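Long-range contacts in transposable element Tc3 transposase (Caenorhabditis elegans, PDB 1U78), which binds the terminal nucleotides of the Tc3 inverted repeat through this bipartite domain, the whole transposase making the double-strand breaks that excise the element: residues Asn68-Ala73 and Leu97-Arg102; Lys78-Ile83 and Ala91-Ile96; Gln14-Lys19 and Val41-Pro46. The protein carries 1 engineered substitution. All coordinates share one frame; numbering follows the deposited sequence.

Contact 1: residues Asn68-Ala73 and Leu97-Arg102; sequences NVIRAA and LNVIKR. With nucleotides of chain B.
Carbon alone meets carbon where Val69, Ile70 and Ala73 face Val99 and Ile100; not one hydrogen bond spans the two helices. Their axes approach to 9.5 Å and cross at -73°, steeply enough that each helix offers only a short patch of side chains. The backbones come closest at Ile70 and Ile100, whose CA atoms lie 6.0 Å apart, and such closeness is possible because small and beta-branched residues keep their bulk near the main chain. Val69 stands at the middle. Its CG1 is turned opposite the backbone N (chi1 158°), which aims that methyl at the partner helix, 3.9 Å from Val99 CG1 and 3.8 Å from Ile100 CG1. The Val69 and Ile100 side chains meet at about a right angle, the methyl touching CG1, partway along the longer branch. Ile70 brings CD1 to the same Val99 CG1 methyl, at 4.1 Å, from a direction roughly square to that of Val69. One turn further along, Ala73 suits its place by being short: its CB sits 4.0 Å from Ile100 CD1. Ile83 of helix 80-86 also packs on Val69 and Ala73, extending the apolar cluster. On helix 93-102 the side turned from this cluster serves the DNA: Leu97 CD1 lies 3.5 Å from OP2 of nucleotide DG4 of chain B, Asn98 packs on a thymine base, and Arg102 forms a salt bridge with a phosphate. First helix packed across a DNA-contacting third helix is the arrangement of a three-helix helix-turn-helix domain, here the second of the bipartite pair.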
loop_
_atom_site.group_PDB
_atom_site.type_symbol
_atom_site.label_atom_id
_atom_site.label_comp_id
_atom_site.label_asym_id
_atom_site.label_seq_id
_atom_site.Cartn_x
_atom_site.Cartn_y
_atom_site.Cartn_z
ATOM N N ASN C 68 -2.107 23.317 12.040
ATOM C CA ASN C 68 -2.233 24.728 11.687
ATOM C C ASN C 68 -3.258 24.940 10.581
ATOM O O ASN C 68 -4.064 25.872 10.643
ATOM C CB ASN C 68 -0.894 25.323 11.253
ATOM C CG ASN C 68 0.169 25.237 12.331
ATOM O OD1 ASN C 68 -0.083 25.498 13.507
ATOM N ND2 ASN C 68 1.376 24.868 11.923
ATOM N N VAL C 69 -3.222 24.073 9.572
ATOM C CA VAL C 69 -4.172 24.143 8.469
ATOM C C VAL C 69 -5.580 24.108 9.028
ATOM O O VAL C 69 -6.396 24.961 8.688
ATOM C CB VAL C 69 -3.955 23.013 7.444
ATOM C CG1 VAL C 69 -5.206 22.761 6.620
ATOM C CG2 VAL C 69 -2.814 23.360 6.537
ATOM N N ILE C 70 -5.853 23.150 9.910
ATOM C CA ILE C 70 -7.182 23.039 10.506
ATOM C C ILE C 70 -7.540 24.289 11.311
ATOM O O ILE C 70 -8.636 24.822 11.148
ATOM C CB ILE C 70 -7.331 21.740 11.338
ATOM C CG1 ILE C 70 -7.163 20.511 10.438
ATOM C CG2 ILE C 70 -8.694 21.680 12.022
ATOM C CD1 ILE C 70 -6.251 19.429 11.010
ATOM N N ARG C 71 -6.616 24.774 12.143
ATOM C CA ARG C 71 -6.881 25.965 12.958
ATOM C C ARG C 71 -7.270 27.159 12.090
ATOM O O ARG C 71 -8.184 27.909 12.437
ATOM C CB ARG C 71 -5.697 26.322 13.871
ATOM C CG ARG C 71 -6.058 27.342 14.986
ATOM C CD ARG C 71 -5.216 27.281 16.284
ATOM N NE ARG C 71 -4.649 25.955 16.534
ATOM C CZ ARG C 71 -3.360 25.640 16.406
ATOM N NH1 ARG C 71 -2.470 26.558 16.037
ATOM N NH2 ARG C 71 -2.958 24.399 16.645
ATOM N N ALA C 72 -6.590 27.317 10.958
ATOM C CA ALA C 72 -6.865 28.422 10.043
ATOM C C ALA C 72 -8.246 28.314 9.394
ATOM O O ALA C 72 -8.922 29.328 9.186
ATOM C CB ALA C 72 -5.780 28.517 8.986
ATOM N N ALA C 73 -8.665 27.085 9.099
ATOM C CA ALA C 73 -9.952 26.828 8.448
ATOM C C ALA C 73 -11.117 26.696 9.434
ATOM O O ALA C 73 -12.276 26.916 9.070
ATOM C CB ALA C 73 -9.858 25.596 7.563
ATOM N N LEU C 97 -6.982 20.961 1.059
ATOM C CA LEU C 97 -8.411 20.674 1.044
ATOM C C LEU C 97 -8.719 19.274 1.539
ATOM O O LEU C 97 -9.716 19.054 2.228
ATOM C CB LEU C 97 -8.964 20.847 -0.359
ATOM C CG LEU C 97 -9.374 22.271 -0.686
ATOM C CD1 LEU C 97 -9.621 22.373 -2.179
ATOM C CD2 LEU C 97 -10.616 22.669 0.108
ATOM N N ASN C 98 -7.853 18.334 1.176
ATOM C CA ASN C 98 -7.962 16.961 1.636
ATOM C C ASN C 98 -7.870 16.883 3.156
ATOM O O ASN C 98 -8.664 16.189 3.796
ATOM C CB ASN C 98 -6.889 16.096 0.970
ATOM C CG ASN C 98 -7.353 15.503 -0.357
ATOM O OD1 ASN C 98 -8.492 15.715 -0.800
ATOM N ND2 ASN C 98 -6.467 14.747 -0.996
ATOM N N VAL C 99 -6.917 17.623 3.721
ATOM C CA VAL C 99 -6.752 17.717 5.161
ATOM C C VAL C 99 -7.997 18.323 5.797
ATOM O O VAL C 99 -8.561 17.748 6.729
ATOM C CB VAL C 99 -5.521 18.548 5.511
ATOM C CG1 VAL C 99 -5.498 18.899 6.998
ATOM C CG2 VAL C 99 -4.263 17.803 5.108
ATOM N N ILE C 100 -8.435 19.466 5.278
ATOM C CA ILE C 100 -9.621 20.131 5.810
ATOM C C ILE C 100 -10.838 19.202 5.803
ATOM O O ILE C 100 -11.600 19.177 6.773
ATOM C CB ILE C 100 -9.917 21.450 5.057
ATOM C CG1 ILE C 100 -8.788 22.456 5.291
ATOM C CG2 ILE C 100 -11.275 22.027 5.484
ATOM C CD1 ILE C 100 -8.765 23.611 4.320
ATOM N N LYS C 101 -10.998 18.439 4.717
ATOM C CA LYS C 101 -12.118 17.502 4.554
ATOM C C LYS C 101 -12.016 16.294 5.498
ATOM O O LYS C 101 -13.035 15.778 5.966
ATOM C CB LYS C 101 -12.229 17.036 3.092
ATOM C CG LYS C 101 -13.447 16.154 2.783
ATOM C CD LYS C 101 -13.828 16.204 1.309
ATOM C CE LYS C 101 -14.041 14.811 0.747
ATOM N NZ LYS C 101 -15.408 14.302 1.046
ATOM N N ARG C 102 -10.786 15.860 5.776
ATOM C CA ARG C 102 -10.527 14.746 6.693
ATOM C C ARG C 102 -10.892 15.066 8.149
ATOM O O ARG C 102 -11.064 14.153 8.953
ATOM C CB ARG C 102 -9.058 14.326 6.624
ATOM C CG ARG C 102 -8.691 13.413 5.463
ATOM C CD ARG C 102 -7.222 13.019 5.469
ATOM N NE ARG C 102 -6.648 12.872 4.132
ATOM C CZ ARG C 102 -5.440 13.309 3.762
ATOM N NH1 ARG C 102 -4.640 13.957 4.619
ATOM N NH2 ARG C 102 -5.030 13.095 2.515
ATOM P P DG B 4 -11.309 26.284 -2.189
ATOM O OP1 DG B 4 -10.148 26.847 -1.467
ATOM O OP2 DG B 4 -11.018 25.332 -3.277
ATOM O "O5'" DG B 4 -12.333 25.594 -1.149
ATOM C "C5'" DG B 4 -13.773 25.569 -1.311
ATOM C "C4'" DG B 4 -14.325 24.407 -2.145
ATOM O "O4'" DG B 4 -13.950 24.575 -3.535
ATOM C "C3'" DG B 4 -13.906 22.975 -1.791
ATOM O "O3'" DG B 4 -15.055 22.216 -1.365
ATOM C "C2'" DG B 4 -13.274 22.424 -3.081
ATOM C "C1'" DG B 4 -13.887 23.310 -4.152
ATOM N N9 DG B 4 -13.121 23.461 -5.392
ATOM C C8 DG B 4 -11.856 23.977 -5.528
ATOM N N7 DG B 4 -11.413 24.014 -6.753
ATOM C C5 DG B 4 -12.459 23.486 -7.493
ATOM C C6 DG B 4 -12.556 23.273 -8.892
ATOM O O6 DG B 4 -11.703 23.522 -9.765
ATOM N N1 DG B 4 -13.790 22.709 -9.237
ATOM C C2 DG B 4 -14.798 22.400 -8.342
ATOM N N2 DG B 4 -15.920 21.867 -8.845
ATOM N N3 DG B 4 -14.712 22.600 -7.030
ATOM C C4 DG B 4 -13.520 23.145 -6.674
#

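Contact 2: residues Lys78-Ile83 and Ala91-Ile96; sequences KTARDI and ASKRTI. With nucleotides of chain A; nucleotides of chain B.
Ala80 and Ile83 pack on Lys93 and Ile96 in the buried angle of a helix-turn-helix motif, where the starts of helices 80-86 and 93-102 come together against the DNA. The backbones are nearest at Arg81 and Lys93, with CA atoms 5.3 Å apart. Alanine fits this close approach, its CB resting 3.9 Å from Ile96 CG2, while Ile83 CG2 adds a looser touch on the same methyl. Lys93 lays its aliphatic part across the opening of helix 80-86; CG is opposite its backbone N (chi1 175°), next to Ala80 CB, and the chain then bends so that NZ reaches N7 and OP2 of DG4 of chain B through two weak hydrogen bonds. The same phosphate is held from the other helix, since Ala80 N donates to OP1 at 2.6 Å. This peptide N-H lies just after the N-cap Thr79, whose OG1 accepts from Asp82 N, and the helix end would probably favour the anion. Ser92 caps helix 93-102 in the same way, accepting from Thr95 N; its own N and OG both donate to OP2 of DT18 of chain A, tying the second strand. Arg94 points away from helix 80-86 and reads a base in a two-pronged, edge-on grip: NE donates to O6 of DG6 of chain B at 2.8 Å and NH2 to N7 of the same guanine. Its CG rests 3.9 Å from DT18 C7. With an alanine in place of Arg94, O6 and N7 of DG6 would probably lose both donors, and the CG packing would go too. The second bond runs nearly straight, Arg94 NH2 to DG6 N7 at 2.8 Å with an N-H...N angle of 167°.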
loop_
_atom_site.group_PDB
_atom_site.type_symbol
_atom_site.label_atom_id
_atom_site.label_comp_id
_atom_site.label_asym_id
_atom_site.label_seq_id
_atom_site.Cartn_x
_atom_site.Cartn_y
_atom_site.Cartn_z
ATOM N N LYS C 78 -11.194 31.387 4.695
ATOM C CA LYS C 78 -10.126 31.687 3.754
ATOM C C LYS C 78 -10.078 30.507 2.792
ATOM O O LYS C 78 -10.419 29.383 3.168
ATOM C CB LYS C 78 -8.776 31.826 4.479
ATOM C CG LYS C 78 -8.717 32.889 5.585
ATOM C CD LYS C 78 -7.965 34.150 5.130
ATOM C CE LYS C 78 -7.984 35.253 6.192
ATOM N NZ LYS C 78 -9.113 36.211 6.013
ATOM N N THR C 79 -9.656 30.758 1.556
ATOM C CA THR C 79 -9.529 29.695 0.561
ATOM C C THR C 79 -8.372 28.768 0.912
ATOM O O THR C 79 -7.473 29.140 1.664
ATOM C CB THR C 79 -9.319 30.281 -0.852
ATOM O OG1 THR C 79 -8.006 30.840 -0.956
ATOM C CG2 THR C 79 -10.236 31.477 -1.095
ATOM N N ALA C 80 -8.395 27.556 0.371
ATOM C CA ALA C 80 -7.296 26.620 0.565
ATOM C C ALA C 80 -5.984 27.284 0.167
ATOM O O ALA C 80 -5.018 27.254 0.925
ATOM C CB ALA C 80 -7.521 25.351 -0.244
ATOM N N ARG C 81 -5.971 27.903 -1.015
ATOM C CA ARG C 81 -4.777 28.559 -1.541
ATOM C C ARG C 81 -4.271 29.600 -0.550
ATOM O O ARG C 81 -3.069 29.662 -0.285
ATOM C CB ARG C 81 -5.043 29.172 -2.925
ATOM C CG ARG C 81 -3.862 29.929 -3.544
ATOM C CD ARG C 81 -3.462 29.487 -4.959
ATOM N NE ARG C 81 -2.010 29.292 -5.089
ATOM C CZ ARG C 81 -1.142 30.222 -5.507
ATOM N NH1 ARG C 81 -1.557 31.437 -5.853
ATOM N NH2 ARG C 81 0.153 29.933 -5.585
ATOM N N ASP C 82 -5.189 30.392 0.011
ATOM C CA ASP C 82 -4.842 31.377 1.039
ATOM C C ASP C 82 -4.046 30.692 2.145
ATOM O O ASP C 82 -2.898 31.056 2.396
ATOM C CB ASP C 82 -6.091 32.060 1.619
ATOM C CG ASP C 82 -6.738 33.043 0.651
ATOM O OD1 ASP C 82 -6.349 33.079 -0.535
ATOM O OD2 ASP C 82 -7.658 33.817 0.989
ATOM N N ILE C 83 -4.643 29.675 2.768
ATOM C CA ILE C 83 -3.991 28.948 3.851
ATOM C C ILE C 83 -2.586 28.500 3.446
ATOM O O ILE C 83 -1.625 28.772 4.155
ATOM C CB ILE C 83 -4.871 27.772 4.332
ATOM C CG1 ILE C 83 -6.100 28.303 5.074
ATOM C CG2 ILE C 83 -4.090 26.845 5.234
ATOM C CD1 ILE C 83 -7.216 27.291 5.257
ATOM N N ALA C 91 2.772 22.431 -0.133
ATOM C CA ALA C 91 2.016 21.232 -0.445
ATOM C C ALA C 91 0.854 21.725 -1.288
ATOM O O ALA C 91 0.379 22.846 -1.082
ATOM C CB ALA C 91 1.511 20.586 0.812
ATOM N N SER C 92 0.394 20.907 -2.231
ATOM C CA SER C 92 -0.634 21.341 -3.183
ATOM C C SER C 92 -1.907 21.889 -2.527
ATOM O O SER C 92 -2.357 21.400 -1.484
ATOM C CB SER C 92 -0.994 20.208 -4.138
ATOM O OG SER C 92 -1.854 19.284 -3.497
ATOM N N LYS C 93 -2.477 22.910 -3.158
ATOM C CA LYS C 93 -3.752 23.466 -2.742
ATOM C C LYS C 93 -4.771 22.346 -2.476
ATOM O O LYS C 93 -5.533 22.410 -1.518
ATOM C CB LYS C 93 -4.249 24.446 -3.811
ATOM C CG LYS C 93 -5.635 25.023 -3.583
ATOM C CD LYS C 93 -6.494 24.914 -4.841
ATOM C CE LYS C 93 -7.868 25.525 -4.618
ATOM N NZ LYS C 93 -8.801 25.197 -5.726
ATOM N N ARG C 94 -4.761 21.316 -3.315
ATOM C CA ARG C 94 -5.668 20.183 -3.167
ATOM C C ARG C 94 -5.430 19.404 -1.883
ATOM O O ARG C 94 -6.382 19.004 -1.218
ATOM C CB ARG C 94 -5.543 19.235 -4.363
ATOM C CG ARG C 94 -6.724 18.291 -4.549
ATOM C CD ARG C 94 -7.921 18.917 -5.268
ATOM N NE ARG C 94 -9.093 18.039 -5.311
ATOM C CZ ARG C 94 -9.734 17.564 -4.243
ATOM N NH1 ARG C 94 -9.316 17.867 -3.015
ATOM N NH2 ARG C 94 -10.800 16.783 -4.403
ATOM N N THR C 95 -4.160 19.177 -1.548
ATOM C CA THR C 95 -3.800 18.438 -0.337
ATOM C C THR C 95 -4.365 19.139 0.888
ATOM O O THR C 95 -4.950 18.503 1.762
ATOM C CB THR C 95 -2.280 18.279 -0.227
ATOM O OG1 THR C 95 -1.847 17.237 -1.113
ATOM C CG2 THR C 95 -1.901 17.745 1.139
ATOM N N ILE C 96 -4.213 20.456 0.932
ATOM C CA ILE C 96 -4.770 21.230 2.025
ATOM C C ILE C 96 -6.265 20.921 2.175
ATOM O O ILE C 96 -6.744 20.605 3.269
ATOM C CB ILE C 96 -4.470 22.727 1.815
ATOM C CG1 ILE C 96 -3.073 23.041 2.334
ATOM C CG2 ILE C 96 -5.451 23.595 2.562
ATOM C CD1 ILE C 96 -2.055 23.258 1.265
ATOM P P DT A 18 1.408 17.435 -2.998
ATOM O OP1 DT A 18 2.693 18.175 -3.015
ATOM O OP2 DT A 18 0.199 17.940 -2.304
ATOM O "O5'" DT A 18 1.050 17.075 -4.513
ATOM C "C5'" DT A 18 2.053 16.927 -5.535
ATOM C "C4'" DT A 18 1.336 16.832 -6.871
ATOM O "O4'" DT A 18 0.234 15.887 -6.793
ATOM C "C3'" DT A 18 0.728 18.146 -7.322
ATOM O "O3'" DT A 18 1.504 18.536 -8.436
ATOM C "C2'" DT A 18 -0.744 17.829 -7.601
ATOM C "C1'" DT A 18 -0.800 16.309 -7.637
ATOM N N1 DT A 18 -2.048 15.657 -7.140
ATOM C C2 DT A 18 -2.765 14.810 -7.967
ATOM O O2 DT A 18 -2.465 14.550 -9.127
ATOM N N3 DT A 18 -3.889 14.260 -7.400
ATOM C C4 DT A 18 -4.366 14.457 -6.121
ATOM O O4 DT A 18 -5.387 13.921 -5.698
ATOM C C5 DT A 18 -3.575 15.341 -5.318
ATOM C C7 DT A 18 -4.003 15.625 -3.910
ATOM C C6 DT A 18 -2.473 15.886 -5.854
ATOM P P DG B 4 -11.309 26.284 -2.189
ATOM O OP1 DG B 4 -10.148 26.847 -1.467
ATOM O OP2 DG B 4 -11.018 25.332 -3.277
ATOM O "O5'" DG B 4 -12.333 25.594 -1.149
ATOM C "C5'" DG B 4 -13.773 25.569 -1.311
ATOM C "C4'" DG B 4 -14.325 24.407 -2.145
ATOM O "O4'" DG B 4 -13.950 24.575 -3.535
ATOM C "C3'" DG B 4 -13.906 22.975 -1.791
ATOM O "O3'" DG B 4 -15.055 22.216 -1.365
ATOM C "C2'" DG B 4 -13.274 22.424 -3.081
ATOM C "C1'" DG B 4 -13.887 23.310 -4.152
ATOM N N9 DG B 4 -13.121 23.461 -5.392
ATOM C C8 DG B 4 -11.856 23.977 -5.528
ATOM N N7 DG B 4 -11.413 24.014 -6.753
ATOM C C5 DG B 4 -12.459 23.486 -7.493
ATOM C C6 DG B 4 -12.556 23.273 -8.892
ATOM O O6 DG B 4 -11.703 23.522 -9.765
ATOM N N1 DG B 4 -13.790 22.709 -9.237
ATOM C C2 DG B 4 -14.798 22.400 -8.342
ATOM N N2 DG B 4 -15.920 21.867 -8.845
ATOM N N3 DG B 4 -14.712 22.600 -7.030
ATOM C C4 DG B 4 -13.520 23.145 -6.674
ATOM P P DG B 6 -16.136 14.808 -4.372
ATOM O OP1 DG B 6 -16.744 14.623 -3.035
ATOM O OP2 DG B 6 -14.711 14.439 -4.566
ATOM O "O5'" DG B 6 -17.073 14.024 -5.439
ATOM C "C5'" DG B 6 -17.443 14.543 -6.746
ATOM C "C4'" DG B 6 -16.736 13.891 -7.947
ATOM O "O4'" DG B 6 -15.709 14.776 -8.489
ATOM C "C3'" DG B 6 -16.049 12.531 -7.761
ATOM O "O3'" DG B 6 -16.287 11.714 -8.920
ATOM C "C2'" DG B 6 -14.577 12.911 -7.628
ATOM C "C1'" DG B 6 -14.468 14.099 -8.578
ATOM N N9 DG B 6 -13.375 14.991 -8.195
ATOM C C8 DG B 6 -13.118 15.438 -6.925
ATOM N N7 DG B 6 -12.073 16.215 -6.837
ATOM C C5 DG B 6 -11.597 16.292 -8.135
ATOM C C6 DG B 6 -10.479 16.998 -8.650
ATOM O O6 DG B 6 -9.668 17.712 -8.041
ATOM N N1 DG B 6 -10.342 16.817 -10.026
ATOM C C2 DG B 6 -11.179 16.049 -10.799
ATOM N N2 DG B 6 -10.880 15.993 -12.102
ATOM N N3 DG B 6 -12.227 15.383 -10.325
ATOM C C4 DG B 6 -12.387 15.543 -8.988
#

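Contact 3: residues Gln14-Lys19 and Val41-Pro46; sequences QLDVMK and VYLKDP. Engineered in segment 41-46: Val41 (natural residue Glu).
Segment 14-19 of helix 9-20 and the C-terminal end of helix 36-44 come nearest at Leu15 and Leu43, whose CA atoms are 7.4 Å apart, a spacing that larger side chains can fill. Leu43 does most of the filling. Its CD2 methyl presses into the turn of the opposite helix, 3.7 Å from Leu15 O and 3.8 Å from Leu15 CB, and approaches Lys19 CB at 4.1 Å. A lysine suits that border position because its aliphatic base can pack while its ammonium remains at the exposed margin. Tyr42 lies beside Leu43 and reaches across to segment 14-19. With CG opposite its backbone N (chi1 165°), the ring extends past Leu15, whose CB is 3.8 Å from Tyr42 CE2, and the two side chains cross obliquely. The far end of the ring is polar: Tyr42 OH donates a hydrogen bond to Asp16 OD2, which sits at the ring's edge near its plane. The carboxylate is tilted 29° from the ring. The modelled separation of these oxygens is too short to be read literally at this resolution, but the pairing gives the tyrosine hydroxyl an acceptor at the rim of an otherwise apolar interface. Leu7 also packs on Leu15 and Tyr42, and no DNA atom is closer than about 5 Å. Packing of the first helix against the end of the third, with Met28 of the second helix, 25-32, touching Leu43, is characteristic of the three-helix helix-turn-helix fold, here the first of the two DNA-binding units.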
loop_
_atom_site.group_PDB
_atom_site.type_symbol
_atom_site.label_atom_id
_atom_site.label_comp_id
_atom_site.label_asym_id
_atom_site.label_seq_id
_atom_site.Cartn_x
_atom_site.Cartn_y
_atom_site.Cartn_z
ATOM N N GLN C 14 -3.548 -24.054 -6.841
ATOM C CA GLN C 14 -2.895 -25.074 -7.673
ATOM C C GLN C 14 -1.653 -25.582 -6.965
ATOM O O GLN C 14 -1.461 -26.797 -6.819
ATOM C CB GLN C 14 -2.589 -24.548 -9.079
ATOM C CG GLN C 14 -3.828 -24.333 -9.905
ATOM C CD GLN C 14 -3.554 -23.647 -11.225
ATOM O OE1 GLN C 14 -2.661 -22.795 -11.345
ATOM N NE2 GLN C 14 -4.326 -24.010 -12.218
ATOM N N LEU C 15 -0.832 -24.632 -6.509
ATOM C CA LEU C 15 0.310 -24.919 -5.614
ATOM C C LEU C 15 -0.073 -25.852 -4.495
ATOM O O LEU C 15 0.586 -26.867 -4.301
ATOM C CB LEU C 15 0.876 -23.640 -5.052
ATOM C CG LEU C 15 1.635 -22.929 -6.163
ATOM C CD1 LEU C 15 2.080 -21.523 -5.766
ATOM C CD2 LEU C 15 2.795 -23.805 -6.581
ATOM N N ASP C 16 -1.183 -25.554 -3.818
ATOM C CA ASP C 16 -1.678 -26.424 -2.752
ATOM C C ASP C 16 -1.800 -27.879 -3.152
ATOM O O ASP C 16 -1.107 -28.724 -2.581
ATOM C CB ASP C 16 -2.952 -25.876 -2.111
ATOM C CG ASP C 16 -2.683 -24.594 -1.303
ATOM O OD1 ASP C 16 -3.661 -23.883 -1.002
ATOM O OD2 ASP C 16 -1.525 -24.210 -0.943
ATOM N N VAL C 17 -2.632 -28.179 -4.151
ATOM C CA VAL C 17 -2.893 -29.565 -4.508
ATOM C C VAL C 17 -1.661 -30.214 -5.073
ATOM O O VAL C 17 -1.449 -31.400 -4.877
ATOM C CB VAL C 17 -4.147 -29.741 -5.427
ATOM C CG1 VAL C 17 -3.821 -29.590 -6.924
ATOM C CG2 VAL C 17 -4.816 -31.083 -5.166
ATOM N N MET C 18 -0.812 -29.460 -5.750
ATOM C CA MET C 18 0.393 -30.102 -6.277
ATOM C C MET C 18 1.262 -30.560 -5.128
ATOM O O MET C 18 1.789 -31.678 -5.163
ATOM C CB MET C 18 1.171 -29.192 -7.220
ATOM C CG MET C 18 0.336 -28.659 -8.384
ATOM S SD MET C 18 1.337 -28.468 -9.844
ATOM C CE MET C 18 1.342 -26.683 -9.956
ATOM N N LYS C 19 1.396 -29.704 -4.106
ATOM C CA LYS C 19 2.061 -30.080 -2.860
ATOM C C LYS C 19 1.481 -31.371 -2.279
ATOM O O LYS C 19 2.231 -32.302 -2.064
ATOM C CB LYS C 19 2.072 -28.919 -1.848
ATOM C CG LYS C 19 2.074 -29.305 -0.349
ATOM C CD LYS C 19 3.460 -29.590 0.191
ATOM C CE LYS C 19 3.691 -28.844 1.510
ATOM N NZ LYS C 19 5.147 -28.707 1.811
ATOM N N VAL C 41 8.475 -20.310 -1.189
ATOM C CA VAL C 41 8.173 -19.431 -0.096
ATOM C C VAL C 41 6.678 -19.524 0.176
ATOM O O VAL C 41 6.262 -19.593 1.317
ATOM C CB VAL C 41 8.643 -18.015 -0.439
ATOM C CG1 VAL C 41 8.068 -17.005 0.498
ATOM C CG2 VAL C 41 10.179 -17.953 -0.450
ATOM N N TYR C 42 5.854 -19.580 -0.871
ATOM C CA TYR C 42 4.433 -19.750 -0.608
ATOM C C TYR C 42 4.149 -21.050 0.180
ATOM O O TYR C 42 3.428 -21.014 1.175
ATOM C CB TYR C 42 3.585 -19.690 -1.864
ATOM C CG TYR C 42 2.224 -20.230 -1.587
ATOM C CD1 TYR C 42 1.255 -19.434 -1.001
ATOM C CD2 TYR C 42 1.928 -21.558 -1.846
ATOM C CE1 TYR C 42 0.013 -19.936 -0.688
ATOM C CE2 TYR C 42 0.686 -22.078 -1.553
ATOM C CZ TYR C 42 -0.272 -21.263 -0.972
ATOM O OH TYR C 42 -1.523 -21.784 -0.693
ATOM N N LEU C 43 4.701 -22.182 -0.265
ATOM C CA LEU C 43 4.439 -23.452 0.390
ATOM C C LEU C 43 5.107 -23.518 1.802
ATOM O O LEU C 43 4.539 -24.122 2.717
ATOM C CB LEU C 43 4.855 -24.623 -0.504
ATOM C CG LEU C 43 4.202 -24.796 -1.916
ATOM C CD1 LEU C 43 4.760 -25.988 -2.728
ATOM C CD2 LEU C 43 2.649 -24.901 -1.912
ATOM N N LYS C 44 6.278 -22.903 2.013
ATOM C CA LYS C 44 6.923 -23.029 3.339
ATOM C C LYS C 44 6.010 -22.459 4.423
ATOM O O LYS C 44 6.057 -22.891 5.563
ATOM C CB LYS C 44 8.308 -22.342 3.422
ATOM C CG LYS C 44 9.489 -23.303 3.217
ATOM C CD LYS C 44 10.710 -22.624 2.554
ATOM C CE LYS C 44 12.006 -23.488 2.639
ATOM N NZ LYS C 44 11.777 -24.963 2.676
ATOM N N ASP C 45 5.147 -21.516 4.040
ATOM C CA ASP C 45 4.310 -20.828 5.013
ATOM C C ASP C 45 3.119 -20.114 4.354
ATOM O O ASP C 45 3.074 -18.879 4.328
ATOM C CB ASP C 45 5.187 -19.855 5.804
ATOM C CG ASP C 45 4.520 -19.343 7.063
ATOM O OD1 ASP C 45 3.442 -19.869 7.423
ATOM O OD2 ASP C 45 5.002 -18.397 7.726
ATOM N N PRO C 46 2.157 -20.888 3.831
ATOM C CA PRO C 46 1.062 -20.327 3.011
ATOM C C PRO C 46 0.170 -19.319 3.738
ATOM O O PRO C 46 -0.174 -18.282 3.161
ATOM C CB PRO C 46 0.268 -21.567 2.573
ATOM C CG PRO C 46 0.648 -22.634 3.559
ATOM C CD PRO C 46 2.052 -22.356 3.966
#

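Contacts 1 and 2 belong to one domain and share helix 93-102; along the chain, contact 2 lies wholly between the two segments of contact 1, and Ile83 and Leu97 tie them together, Ile83 packing on Val69, Ala72 and Ala73, Leu97 on Ala80. Contact 3 lies about 48 Å away, centre to centre, from contact 1, on the other side of the chain's centre. It joins first to third helix, as contact 1 does. Contact 2 has a buried apolar heart but edges where capped helix starts and charged side chains meet the DNA; contact 1 is partly buried and wholly aliphatic; contact 3, also partly buried, adds a tyrosine-aspartate hydrogen bond, its modelled length doubtful.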